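Local coordinates for protein oxygenase-reductase (Streptomyces fradiae, PDB 4OSP) that binds NADP(H) through its C-terminal reductase domain, a Rossmann-fold short-chain dehydrogenase/reductase that serves as the C-6 ketoreductase of urdamycin biosynthesis, at residues I28-A31 and T32-L36; V58-I61 and E62-G66; G79-H82 and E83-A87; E122-D125 and R126-V130; M172-G175 and A176-Q179. All blocks are in the same frame, centred on the assembly; numbering follows the deposited sequence.

Contact 1: residues I28-A31 and T32-L36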
loop_
_atom_site.group_PDB
_atom_site.type_symbol
_atom_site.label_atom_id
_atom_site.label_comp_id
_atom_site.label_asym_id
_atom_site.label_seq_id
_atom_site.Cartn_x
_atom_site.Cartn_y
_atom_site.Cartn_z
ATOM N N ILE B 28 8.720 -24.126 -4.868
ATOM C CA ILE B 28 8.208 -23.074 -5.773
ATOM C C ILE B 28 9.070 -22.906 -7.033
ATOM O O ILE B 28 8.542 -22.842 -8.147
ATOM C CB ILE B 28 8.042 -21.713 -5.041
ATOM C CG1 ILE B 28 6.840 -21.761 -4.084
ATOM C CG2 ILE B 28 7.881 -20.568 -6.039
ATOM C CD1 ILE B 28 6.896 -20.733 -2.963
ATOM N N GLY B 29 10.388 -22.854 -6.862
ATOM C CA GLY B 29 11.300 -22.762 -8.005
ATOM C C GLY B 29 11.058 -23.883 -8.998
ATOM O O GLY B 29 10.831 -23.641 -10.201
ATOM N N ARG B 30 11.084 -25.114 -8.488
ATOM C CA ARG B 30 10.865 -26.307 -9.304
ATOM C C ARG B 30 9.584 -26.220 -10.134
ATOM O O ARG B 30 9.616 -26.408 -11.347
ATOM C CB ARG B 30 10.871 -27.570 -8.424
ATOM C CG ARG B 30 10.660 -28.863 -9.180
ATOM C CD ARG B 30 10.775 -30.083 -8.278
ATOM N NE ARG B 30 11.152 -31.264 -9.059
ATOM C CZ ARG B 30 11.865 -32.295 -8.590
ATOM N NH1 ARG B 30 12.271 -32.311 -7.318
ATOM N NH2 ARG B 30 12.175 -33.317 -9.397
ATOM N N ALA B 31 8.463 -25.920 -9.483
ATOM C CA ALA B 31 7.169 -25.861 -10.175
ATOM C C ALA B 31 7.128 -24.734 -11.210
ATOM O O ALA B 31 6.497 -24.874 -12.282
ATOM C CB ALA B 31 6.036 -25.709 -9.177
ATOM N N THR B 32 7.792 -23.622 -10.891
ATOM C CA THR B 32 7.883 -22.496 -11.813
ATOM C C THR B 32 8.624 -22.901 -13.079
ATOM O O THR B 32 8.131 -22.664 -14.200
ATOM C CB THR B 32 8.574 -21.274 -11.170
ATOM O OG1 THR B 32 7.817 -20.842 -10.031
ATOM C CG2 THR B 32 8.672 -20.131 -12.171
ATOM N N ALA B 33 9.793 -23.527 -12.901
ATOM C CA ALA B 33 10.562 -24.035 -14.036
ATOM C C ALA B 33 9.710 -24.991 -14.885
ATOM O O ALA B 33 9.687 -24.895 -16.123
ATOM C CB ALA B 33 11.851 -24.710 -13.567
ATOM N N ILE B 34 8.981 -25.881 -14.218
ATOM C CA ILE B 34 8.097 -26.821 -14.911
ATOM C C ILE B 34 6.986 -26.125 -15.725
ATOM O O ILE B 34 6.760 -26.459 -16.898
ATOM C CB ILE B 34 7.519 -27.876 -13.928
ATOM C CG1 ILE B 34 8.628 -28.851 -13.495
ATOM C CG2 ILE B 34 6.333 -28.620 -14.545
ATOM C CD1 ILE B 34 8.296 -29.693 -12.270
ATOM N N ARG B 35 6.310 -25.148 -15.121
ATOM C CA ARG B 35 5.204 -24.480 -15.814
ATOM C C ARG B 35 5.683 -23.658 -17.025
ATOM O O ARG B 35 5.046 -23.673 -18.085
ATOM C CB ARG B 35 4.351 -23.627 -14.845
ATOM C CG ARG B 35 3.188 -22.883 -15.510
ATOM C CD ARG B 35 2.163 -23.841 -16.101
ATOM N NE ARG B 35 1.265 -23.208 -17.076
ATOM C CZ ARG B 35 0.032 -22.789 -16.792
ATOM N NH1 ARG B 35 -0.452 -22.918 -15.560
ATOM N NH2 ARG B 35 -0.721 -22.244 -17.734
ATOM N N LEU B 36 6.805 -22.955 -16.864
ATOM C CA LEU B 36 7.416 -22.216 -17.973
ATOM C C LEU B 36 7.757 -23.126 -19.155
ATOM O O LEU B 36 7.374 -22.842 -20.291
ATOM C CB LEU B 36 8.655 -21.439 -17.503
ATOM C CG LEU B 36 8.395 -20.303 -16.506
ATOM C CD1 LEU B 36 9.705 -19.676 -16.039
ATOM C CD2 LEU B 36 7.453 -19.247 -17.066
#
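Ile-28 O is gripped twice by Thr-32, once through the backbone and once through the side chain. Thr-32 OG1 donates to Ile-28 O at 2.8 Å, and Thr-32 N reaches Ile-28 O at 2.9 Å. The hydroxyl sits above the carbonyl plane, 41° out of it, while the amide keeps closer to that plane. OG1 lies beside the threonine's own backbone N (chi1 -61°), which turns the hydroxyl back toward the preceding turn. Ile-28 CG2 also approaches Thr-32 OG1, at 4.0 Å. At the next residue, Ala-33 N bonds to Gly-29 O at 2.9 Å with a nearly straight N-H...O angle of 173°. Ile-34 N to Arg-30 O and Arg-35 N to Ala-31 O continue the same i to i+4 pattern.

On another flank Arg-30 and Ile-34 run side by side and point the same way. Ile-34 CD1 touches Arg-30 CG at 4.0 Å. The isoleucine therefore meets the aliphatic part of the arginine, whose chain is extended from CG to NE. The guanidinium of Arg-35 pairs with Glu-39 and Asp-236, and with Asp-245 of the second subunit.

Helix 27-38 is the first crossover of the Rossmann fold, joining strand 18-21 to strand 42-47. Ile-28 belongs to the NADP(+) site. The bond to Ile-28 O gives the hydroxyl of buried Thr-32 a partner within its own helix, where the side chain packs on Val-21 of the sheet and Val-238 of helix 231-242.

Contact 2: residues V58-I61 and E62-G66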
loop_
_atom_site.group_PDB
_atom_site.type_symbol
_atom_site.label_atom_id
_atom_site.label_comp_id
_atom_site.label_asym_id
_atom_site.label_seq_id
_atom_site.Cartn_x
_atom_site.Cartn_y
_atom_site.Cartn_z
ATOM N N VAL B 58 14.970 -31.169 -14.704
ATOM C CA VAL B 58 15.248 -31.199 -16.131
ATOM C C VAL B 58 14.594 -32.428 -16.757
ATOM O O VAL B 58 13.885 -32.321 -17.769
ATOM C CB VAL B 58 16.774 -31.155 -16.395
ATOM C CG1 VAL B 58 17.104 -31.552 -17.832
ATOM C CG2 VAL B 58 17.307 -29.771 -16.082
ATOM N N ALA B 59 14.799 -33.583 -16.123
ATOM C CA ALA B 59 14.185 -34.836 -16.573
ATOM C C ALA B 59 12.659 -34.729 -16.626
ATOM O O ALA B 59 12.034 -35.146 -17.603
ATOM C CB ALA B 59 14.619 -35.996 -15.686
ATOM N N THR B 60 12.060 -34.150 -15.587
ATOM C CA THR B 60 10.607 -34.010 -15.540
ATOM C C THR B 60 10.098 -33.140 -16.687
ATOM O O THR B 60 9.078 -33.461 -17.325
ATOM C CB THR B 60 10.150 -33.420 -14.203
ATOM O OG1 THR B 60 10.601 -34.266 -13.143
ATOM C CG2 THR B 60 8.618 -33.297 -14.151
ATOM N N ILE B 61 10.811 -32.039 -16.938
ATOM C CA ILE B 61 10.464 -31.101 -17.999
ATOM C C ILE B 61 10.564 -31.798 -19.365
ATOM O O ILE B 61 9.718 -31.599 -20.254
ATOM C CB ILE B 61 11.368 -29.839 -17.937
ATOM C CG1 ILE B 61 10.912 -28.927 -16.783
ATOM C CG2 ILE B 61 11.376 -29.091 -19.270
ATOM C CD1 ILE B 61 11.887 -27.828 -16.409
ATOM N N GLU B 62 11.585 -32.631 -19.512
ATOM C CA GLU B 62 11.785 -33.372 -20.750
ATOM C C GLU B 62 10.716 -34.454 -20.975
ATOM O O GLU B 62 10.176 -34.557 -22.075
ATOM C CB GLU B 62 13.211 -33.917 -20.840
ATOM C CG GLU B 62 14.240 -32.832 -21.150
ATOM C CD GLU B 62 15.663 -33.349 -21.210
ATOM O OE1 GLU B 62 15.995 -34.298 -20.484
ATOM O OE2 GLU B 62 16.463 -32.783 -21.973
ATOM N N LYS B 63 10.379 -35.209 -19.926
ATOM C CA LYS B 63 9.277 -36.190 -19.977
ATOM C C LYS B 63 7.999 -35.573 -20.507
ATOM O O LYS B 63 7.234 -36.226 -21.208
ATOM C CB LYS B 63 8.999 -36.797 -18.597
ATOM C CG LYS B 63 10.050 -37.782 -18.093
ATOM C CD LYS B 63 9.582 -38.469 -16.810
ATOM C CE LYS B 63 10.723 -38.671 -15.819
ATOM N NZ LYS B 63 11.472 -39.941 -16.023
ATOM N N GLU B 64 7.768 -34.308 -20.169
ATOM C CA GLU B 64 6.565 -33.607 -20.600
ATOM C C GLU B 64 6.725 -33.073 -22.010
ATOM O O GLU B 64 5.796 -32.501 -22.575
ATOM C CB GLU B 64 6.209 -32.467 -19.626
ATOM C CG GLU B 64 5.563 -32.948 -18.326
ATOM C CD GLU B 64 5.282 -31.829 -17.326
ATOM O OE1 GLU B 64 4.857 -30.732 -17.746
ATOM O OE2 GLU B 64 5.469 -32.061 -16.107
ATOM N N GLY B 65 7.911 -33.249 -22.575
ATOM C CA GLY B 65 8.161 -32.805 -23.942
ATOM C C GLY B 65 8.676 -31.379 -24.049
ATOM O O GLY B 65 8.588 -30.755 -25.113
ATOM N N GLY B 66 9.222 -30.865 -22.948
ATOM C CA GLY B 66 9.844 -29.547 -22.941
ATOM C C GLY B 66 11.352 -29.604 -23.087
ATOM O O GLY B 66 11.919 -30.657 -23.402
#
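Val-58 and Glu-62 lie alongside each other, one helical turn apart and pointing the same way. Val-58 CG1 comes to 4.0 Å from Glu-62 OE1. The glutamate chain is extended beyond CG, which lays the carboxylate alongside the methyl. Thr-60 and Glu-64 repeat this parallel packing, with Thr-60 CG2 3.9 Å from Glu-64 OE2. Their polar ends are held by others: Thr-60 OG1 bonds to Glu-56 O, and Glu-64 OE1 forms a salt bridge with Arg-38 of helix 27-38.

Among the backbone bonds, Glu-62 N to Val-58 O and Lys-63 N to Ala-59 O are regular helix bonds. Glu-64 N to Thr-60 O is longer, at 3.2 Å. The helix then ends in a Schellman motif. Gly-65 has positive phi, 90°, and Gly-66 N turns back to Ile-61 O at 2.8 Å. Gly-65 N donates to Glu-62 O at 2.7 Å. This turn closes the helix of the unit running from strand 42-47 to strand 67-72.

Apolar packing centres on Ile-61. Its CG2 branch lies 3.9 Å from Gly-66 C, under the capping turn. The side chain also packs on Ile-34 and Ala-37 of helix 27-38 and on Ala-68 of strand 67-72.

Contact 3: residues G79-H82 and E83-A87; sequences GDVH and ELFLA
With CG of His-82 opposite its backbone N (chi1 -174°), the imidazole swings toward the following residue. Glu-83 bends back to meet it, its chain turned at chi2 (-60°). His-82 ND1 donates to Glu-83 OE2 at 3.2 Å. The carboxylate oxygen lies at the ring edge, in the imidazole plane. Seen from the other partner, the nitrogen stands well above the carboxylate plane. The ring and carboxylate planes are 66° apart. Glu-83 CG also passes 3.3 Å from Gly-79 O.

Farther round the helix, Val-81 and Phe-85 lie side by side. Val-81 CG1 touches Phe-85 CD1 at 3.7 Å. Phe-85 CD1 is also 3.3 Å from Val-81 O, which sits at the ring edge in its plane. The same Val-81 O accepts the backbone bond from Phe-85 N at 3.0 Å.

These contacts lie at the start of helix 80-96, which follows strand 67-72 in the Rossmann fold. Gly-79 is the N-cap, with positive phi, and Glu-83 N bonds to Gly-79 O at 3.0 Å. Asp-80 OD2 accepts from Gly-76 N in the loop before the helix, and the Asp-80 side chain touches Leu-75 of the NADP(+) site. Leu-84 turns inward to Val-71 and Ile-138, while Val-81 and Phe-85 rest against Arg-141 of helix 121-142.

The surface pair of His-82 and Glu-83 would probably make the imidazole somewhat more basic. Exposure to solvent should keep that effect modest.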
loop_
_atom_site.group_PDB
_atom_site.type_symbol
_atom_site.label_atom_id
_atom_site.label_comp_id
_atom_site.label_asym_id
_atom_site.label_seq_id
_atom_site.Cartn_x
_atom_site.Cartn_y
_atom_site.Cartn_z
ATOM N N GLY B 79 32.032 -14.679 -6.399
ATOM C CA GLY B 79 32.063 -15.339 -7.697
ATOM C C GLY B 79 30.760 -16.016 -8.078
ATOM O O GLY B 79 30.696 -16.684 -9.109
ATOM N N ASP B 80 29.716 -15.832 -7.264
ATOM C CA ASP B 80 28.423 -16.466 -7.524
ATOM C C ASP B 80 27.779 -16.043 -8.839
ATOM O O ASP B 80 27.319 -16.899 -9.604
ATOM C CB ASP B 80 27.442 -16.286 -6.353
ATOM C CG ASP B 80 27.200 -14.816 -5.971
ATOM O OD1 ASP B 80 27.615 -13.892 -6.724
ATOM O OD2 ASP B 80 26.579 -14.594 -4.898
ATOM N N VAL B 81 27.734 -14.733 -9.104
ATOM C CA VAL B 81 27.130 -14.239 -10.352
ATOM C C VAL B 81 27.972 -14.713 -11.533
ATOM O O VAL B 81 27.437 -15.189 -12.539
ATOM C CB VAL B 81 26.962 -12.696 -10.374
ATOM C CG1 VAL B 81 26.393 -12.229 -11.703
ATOM C CG2 VAL B 81 26.035 -12.250 -9.263
ATOM N N HIS B 82 29.290 -14.618 -11.386
ATOM C CA HIS B 82 30.223 -15.049 -12.425
ATOM C C HIS B 82 29.971 -16.483 -12.906
ATOM O O HIS B 82 29.784 -16.729 -14.104
ATOM C CB HIS B 82 31.659 -14.907 -11.932
ATOM C CG HIS B 82 32.680 -15.183 -12.986
ATOM N ND1 HIS B 82 33.435 -16.337 -13.008
ATOM C CD2 HIS B 82 33.048 -14.471 -14.075
ATOM C CE1 HIS B 82 34.230 -16.317 -14.060
ATOM N NE2 HIS B 82 34.012 -15.198 -14.726
ATOM N N GLU B 83 29.958 -17.425 -11.971
ATOM C CA GLU B 83 29.765 -18.834 -12.322
ATOM C C GLU B 83 28.373 -19.068 -12.906
ATOM O O GLU B 83 28.227 -19.713 -13.955
ATOM C CB GLU B 83 30.019 -19.759 -11.114
ATOM C CG GLU B 83 31.399 -19.606 -10.485
ATOM C CD GLU B 83 32.549 -19.904 -11.452
ATOM O OE1 GLU B 83 32.466 -20.890 -12.224
ATOM O OE2 GLU B 83 33.545 -19.152 -11.435
ATOM N N LEU B 84 27.350 -18.530 -12.243
ATOM C CA LEU B 84 25.983 -18.649 -12.751
ATOM C C LEU B 84 25.931 -18.329 -14.250
ATOM O O LEU B 84 25.482 -19.152 -15.051
ATOM C CB LEU B 84 25.028 -17.742 -11.966
ATOM C CG LEU B 84 23.562 -17.612 -12.419
ATOM C CD1 LEU B 84 22.881 -18.956 -12.645
ATOM C CD2 LEU B 84 22.774 -16.806 -11.393
ATOM N N PHE B 85 26.413 -17.155 -14.633
ATOM C CA PHE B 85 26.236 -16.711 -16.003
ATOM C C PHE B 85 27.187 -17.378 -16.998
ATOM O O PHE B 85 26.841 -17.547 -18.159
ATOM C CB PHE B 85 26.280 -15.182 -16.091
ATOM C CG PHE B 85 25.005 -14.518 -15.638
ATOM C CD1 PHE B 85 24.735 -14.350 -14.282
ATOM C CD2 PHE B 85 24.061 -14.091 -16.568
ATOM C CE1 PHE B 85 23.559 -13.755 -13.861
ATOM C CE2 PHE B 85 22.889 -13.484 -16.155
ATOM C CZ PHE B 85 22.634 -13.316 -14.796
ATOM N N LEU B 86 28.364 -17.785 -16.535
ATOM C CA LEU B 86 29.254 -18.618 -17.347
ATOM C C LEU B 86 28.504 -19.865 -17.803
ATOM O O LEU B 86 28.439 -20.169 -19.007
ATOM C CB LEU B 86 30.483 -19.018 -16.538
ATOM C CG LEU B 86 31.731 -19.524 -17.267
ATOM C CD1 LEU B 86 32.407 -18.403 -18.057
ATOM C CD2 LEU B 86 32.708 -20.123 -16.259
ATOM N N ALA B 87 27.907 -20.560 -16.840
ATOM C CA ALA B 87 27.147 -21.776 -17.117
ATOM C C ALA B 87 25.874 -21.463 -17.908
ATOM O O ALA B 87 25.535 -22.165 -18.865
ATOM C CB ALA B 87 26.822 -22.502 -15.819
#

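Contact 4: residues E122-D125 and R126-V130; sequences ELFD and RLVAV
The Phe-124 ring meets Val-128 obliquely, with ring atom CE2 3.7 Å from Val-128 CG2. Two aromatic residues of the third subunit join it: Phe-137 packs with it edge-to-face, and Phe-136 meets it with the planes at about 35°. Phe-124 and Val-128 both sit on helix 121-142, a long helix of the Rossmann fold that packs here against the same helix of the third subunit. Phe-124 CG is opposite its backbone N (chi1 -172°), which sends the ring out to this interface. Val-128 CG2 lies beside its own backbone N and reaches back over the previous turn, 3.3 Å from Phe-124 O. Val-128 itself packs on Val-128 of the third subunit. Asp-125 adds a salt bridge to Lys-133 of that subunit.

A second apolar pair lies on a different flank. Leu-123 and Leu-127 approach at a slant, and Leu-123 CG is 3.7 Å from Leu-127 CD1. Leu-123 CD1 touches the same methyl at 3.8 Å. Leu-127, which is buried, goes on to Ala-169 and Thr-173 of helix 168-187.

Regular helix bonds join the two halves. Val-128 N to Phe-124 O is nearly straight, with an N-H...O angle of 170°. Arg-126 belongs to the NADP(+) site, and its bent chain leads away from the preceding turn, close to Glu-74 of that site. Its backbone stays in the helix: Arg-126 N bonds to Glu-122 O at 2.9 Å.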
loop_
_atom_site.group_PDB
_atom_site.type_symbol
_atom_site.label_atom_id
_atom_site.label_comp_id
_atom_site.label_asym_id
_atom_site.label_seq_id
_atom_site.Cartn_x
_atom_site.Cartn_y
_atom_site.Cartn_z
ATOM N N GLU B 122 27.234 -12.395 11.235
ATOM C CA GLU B 122 27.571 -13.357 10.179
ATOM C C GLU B 122 26.327 -13.807 9.433
ATOM O O GLU B 122 26.277 -13.752 8.204
ATOM C CB GLU B 122 28.280 -14.583 10.766
ATOM C CG GLU B 122 29.682 -14.314 11.308
ATOM C CD GLU B 122 29.694 -13.494 12.600
ATOM O OE1 GLU B 122 28.679 -13.493 13.341
ATOM O OE2 GLU B 122 30.733 -12.850 12.880
ATOM N N LEU B 123 25.332 -14.269 10.183
ATOM C CA LEU B 123 24.062 -14.707 9.617
ATOM C C LEU B 123 23.383 -13.579 8.840
ATOM O O LEU B 123 22.770 -13.816 7.795
ATOM C CB LEU B 123 23.136 -15.213 10.730
ATOM C CG LEU B 123 21.669 -15.471 10.386
ATOM C CD1 LEU B 123 21.511 -16.655 9.437
ATOM C CD2 LEU B 123 20.855 -15.677 11.655
ATOM N N PHE B 124 23.490 -12.355 9.355
ATOM C CA PHE B 124 22.904 -11.205 8.688
ATOM C C PHE B 124 23.547 -11.054 7.303
ATOM O O PHE B 124 22.845 -10.989 6.280
ATOM C CB PHE B 124 23.093 -9.930 9.522
ATOM C CG PHE B 124 22.347 -8.734 8.980
ATOM C CD1 PHE B 124 21.034 -8.479 9.370
ATOM C CD2 PHE B 124 22.953 -7.869 8.084
ATOM C CE1 PHE B 124 20.343 -7.382 8.874
ATOM C CE2 PHE B 124 22.267 -6.769 7.585
ATOM C CZ PHE B 124 20.961 -6.526 7.980
ATOM N N ASP B 125 24.883 -11.027 7.288
ATOM C CA ASP B 125 25.660 -10.999 6.053
ATOM C C ASP B 125 25.231 -12.112 5.101
ATOM O O ASP B 125 25.082 -11.886 3.900
ATOM C CB ASP B 125 27.153 -11.132 6.367
ATOM C CG ASP B 125 27.727 -9.891 7.033
ATOM O OD1 ASP B 125 26.997 -8.895 7.186
ATOM O OD2 ASP B 125 28.915 -9.908 7.410
ATOM N N ARG B 126 25.010 -13.302 5.647
ATOM C CA ARG B 126 24.676 -14.469 4.839
ATOM C C ARG B 126 23.325 -14.279 4.143
ATOM O O ARG B 126 23.201 -14.518 2.940
ATOM C CB ARG B 126 24.684 -15.742 5.707
ATOM C CG ARG B 126 24.044 -16.971 5.062
ATOM C CD ARG B 126 25.085 -17.928 4.492
ATOM N NE ARG B 126 24.654 -18.525 3.222
ATOM C CZ ARG B 126 25.483 -18.890 2.241
ATOM N NH1 ARG B 126 26.797 -18.725 2.371
ATOM N NH2 ARG B 126 24.999 -19.416 1.120
ATOM N N LEU B 127 22.323 -13.840 4.900
ATOM C CA LEU B 127 20.983 -13.622 4.360
ATOM C C LEU B 127 20.960 -12.518 3.303
ATOM O O LEU B 127 20.297 -12.658 2.281
ATOM C CB LEU B 127 19.992 -13.305 5.479
ATOM C CG LEU B 127 19.683 -14.437 6.475
ATOM C CD1 LEU B 127 19.418 -13.882 7.864
ATOM C CD2 LEU B 127 18.514 -15.285 6.013
ATOM N N VAL B 128 21.679 -11.426 3.562
ATOM C CA VAL B 128 21.805 -10.324 2.609
ATOM C C VAL B 128 22.427 -10.824 1.308
ATOM O O VAL B 128 21.830 -10.686 0.232
ATOM C CB VAL B 128 22.666 -9.175 3.184
ATOM C CG1 VAL B 128 23.067 -8.193 2.087
ATOM C CG2 VAL B 128 21.921 -8.455 4.298
ATOM N N ALA B 129 23.604 -11.447 1.433
ATOM C CA ALA B 129 24.377 -11.948 0.299
ATOM C C ALA B 129 23.534 -12.805 -0.630
ATOM O O ALA B 129 23.638 -12.684 -1.860
ATOM C CB ALA B 129 25.588 -12.735 0.792
ATOM N N VAL B 130 22.693 -13.658 -0.041
ATOM C CA VAL B 130 21.873 -14.595 -0.809
ATOM C C VAL B 130 20.553 -13.978 -1.284
ATOM O O VAL B 130 20.164 -14.164 -2.435
ATOM C CB VAL B 130 21.564 -15.893 -0.011
ATOM C CG1 VAL B 130 20.578 -16.776 -0.777
ATOM C CG2 VAL B 130 22.843 -16.668 0.290
#

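Contact 5: residues M172-G175 and A176-Q179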
loop_
_atom_site.group_PDB
_atom_site.type_symbol
_atom_site.label_atom_id
_atom_site.label_comp_id
_atom_site.label_asym_id
_atom_site.label_seq_id
_atom_site.Cartn_x
_atom_site.Cartn_y
_atom_site.Cartn_z
ATOM N N MET B 172 13.639 -8.456 5.951
ATOM C CA MET B 172 14.427 -7.301 5.514
ATOM C C MET B 172 15.037 -7.534 4.142
ATOM O O MET B 172 14.976 -6.654 3.266
ATOM C CB MET B 172 15.516 -6.942 6.532
ATOM C CG MET B 172 14.948 -6.380 7.824
ATOM S SD MET B 172 16.137 -6.252 9.160
ATOM C CE MET B 172 17.115 -4.836 8.658
ATOM N N THR B 173 15.602 -8.720 3.943
ATOM C CA THR B 173 16.221 -9.030 2.663
ATOM C C THR B 173 15.160 -9.060 1.567
ATOM O O THR B 173 15.415 -8.628 0.440
ATOM C CB THR B 173 17.047 -10.345 2.693
ATOM O OG1 THR B 173 16.188 -11.465 2.958
ATOM C CG2 THR B 173 18.157 -10.271 3.757
ATOM N N LYS B 174 13.959 -9.521 1.918
ATOM C CA LYS B 174 12.858 -9.597 0.959
ATOM C C LYS B 174 12.161 -8.264 0.682
ATOM O O LYS B 174 11.618 -8.054 -0.411
ATOM C CB LYS B 174 11.852 -10.663 1.381
ATOM C CG LYS B 174 12.376 -12.092 1.235
ATOM C CD LYS B 174 12.760 -12.390 -0.205
ATOM C CE LYS B 174 12.610 -13.869 -0.534
ATOM N NZ LYS B 174 13.077 -14.186 -1.918
ATOM N N GLY B 175 12.166 -7.368 1.670
ATOM C CA GLY B 175 11.728 -5.991 1.460
ATOM C C GLY B 175 12.717 -5.267 0.561
ATOM O O GLY B 175 12.338 -4.436 -0.255
ATOM N N ALA B 176 13.998 -5.606 0.708
ATOM C CA ALA B 176 15.031 -5.142 -0.208
ATOM C C ALA B 176 14.720 -5.605 -1.632
ATOM O O ALA B 176 14.833 -4.828 -2.589
ATOM C CB ALA B 176 16.396 -5.639 0.239
ATOM N N MET B 177 14.288 -6.856 -1.755
ATOM C CA MET B 177 13.937 -7.452 -3.041
ATOM C C MET B 177 12.751 -6.788 -3.753
ATOM O O MET B 177 12.744 -6.673 -4.986
ATOM C CB MET B 177 13.696 -8.953 -2.864
ATOM C CG MET B 177 12.713 -9.577 -3.843
ATOM S SD MET B 177 13.215 -11.250 -4.266
ATOM C CE MET B 177 14.535 -10.893 -5.409
ATOM N N ASP B 178 11.759 -6.347 -2.984
ATOM C CA ASP B 178 10.644 -5.584 -3.538
ATOM C C ASP B 178 11.066 -4.228 -4.113
ATOM O O ASP B 178 10.453 -3.717 -5.045
ATOM C CB ASP B 178 9.557 -5.388 -2.483
ATOM C CG ASP B 178 8.835 -6.688 -2.142
ATOM O OD1 ASP B 178 8.894 -7.648 -2.957
ATOM O OD2 ASP B 178 8.212 -6.752 -1.057
ATOM N N GLN B 179 12.105 -3.639 -3.546
ATOM C CA GLN B 179 12.612 -2.381 -4.054
ATOM C C GLN B 179 13.218 -2.581 -5.439
ATOM O O GLN B 179 13.046 -1.728 -6.328
ATOM C CB GLN B 179 13.600 -1.762 -3.063
ATOM C CG GLN B 179 12.908 -1.261 -1.805
ATOM C CD GLN B 179 11.939 -0.128 -2.114
ATOM O OE1 GLN B 179 12.277 0.813 -2.834
ATOM N NE2 GLN B 179 10.733 -0.218 -1.587
#
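Lys-174 and Met-177 lie side by side and point the same way, off one flank of the helix. Lys-174 NZ comes to 3.8 Å from Met-177 SD, a loose approach of ammonium to sulfur. The two chains start differently. Lys-174 CG lies beside its backbone N (chi1 -70°), whereas Met-177 CG lies roughly opposite its own (chi1 151°). Bends at chi2 then let the ends converge. The ammonium's stronger partner is Ile-155 O, at the end of strand 151-155.

Asp-178 leans back over the previous turn, its CG 3.6 Å from Lys-174 O. Its OD1 is held by Ser-156 and Ser-197. Gln-179 folds at chi2 and brings CG to 3.6 Å from Gly-175 O. Its amide bonds to His-183 and to Thr-160 O of the third subunit.

Helix 168-187 connects strands 151-155 and 194-204 in a beta-alpha-beta unit. Lys-174 is an NADP(+)-binding residue. With Tyr-170 four residues earlier, it fits the Tyr-x-x-x-Lys pattern of the short-chain dehydrogenases/reductases.

On the side toward helix 121-142, Ala-176 CB sits 3.2 Å from Thr-173 O. The Ala-176 side chain packs on Ala-132 of that helix and also meets Met-172 of the third subunit. Ala-176 N bonds to Met-172 O of its own chain at 2.9 Å. Gln-179 N to Gly-175 O is a weak bond of 3.4 Å.

All five contacts are local, each joining successive turns of one helix in the same Rossmann domain. Contact 3 lies at a helix start and contact 2 at a helix end. Contact 5 is buried, contact 2 lies at the surface, and contacts 1, 3 and 4 are partly buried. Contacts 1 and 2 touch through Ile-34 and Ile-61, packing neighbouring crossover helices together. Contacts 4 and 5 touch through Leu-127 and Thr-173, and both reach the third subunit. Contact 3 touches none of the others. Charged side chains flank the apolar packing of contact 2, whereas aromatic and aliphatic groups dominate contact 4. Contacts 1, 4 and 5 each hold an NADP(+)-site residue: Ile-28, Arg-126 and Lys-174.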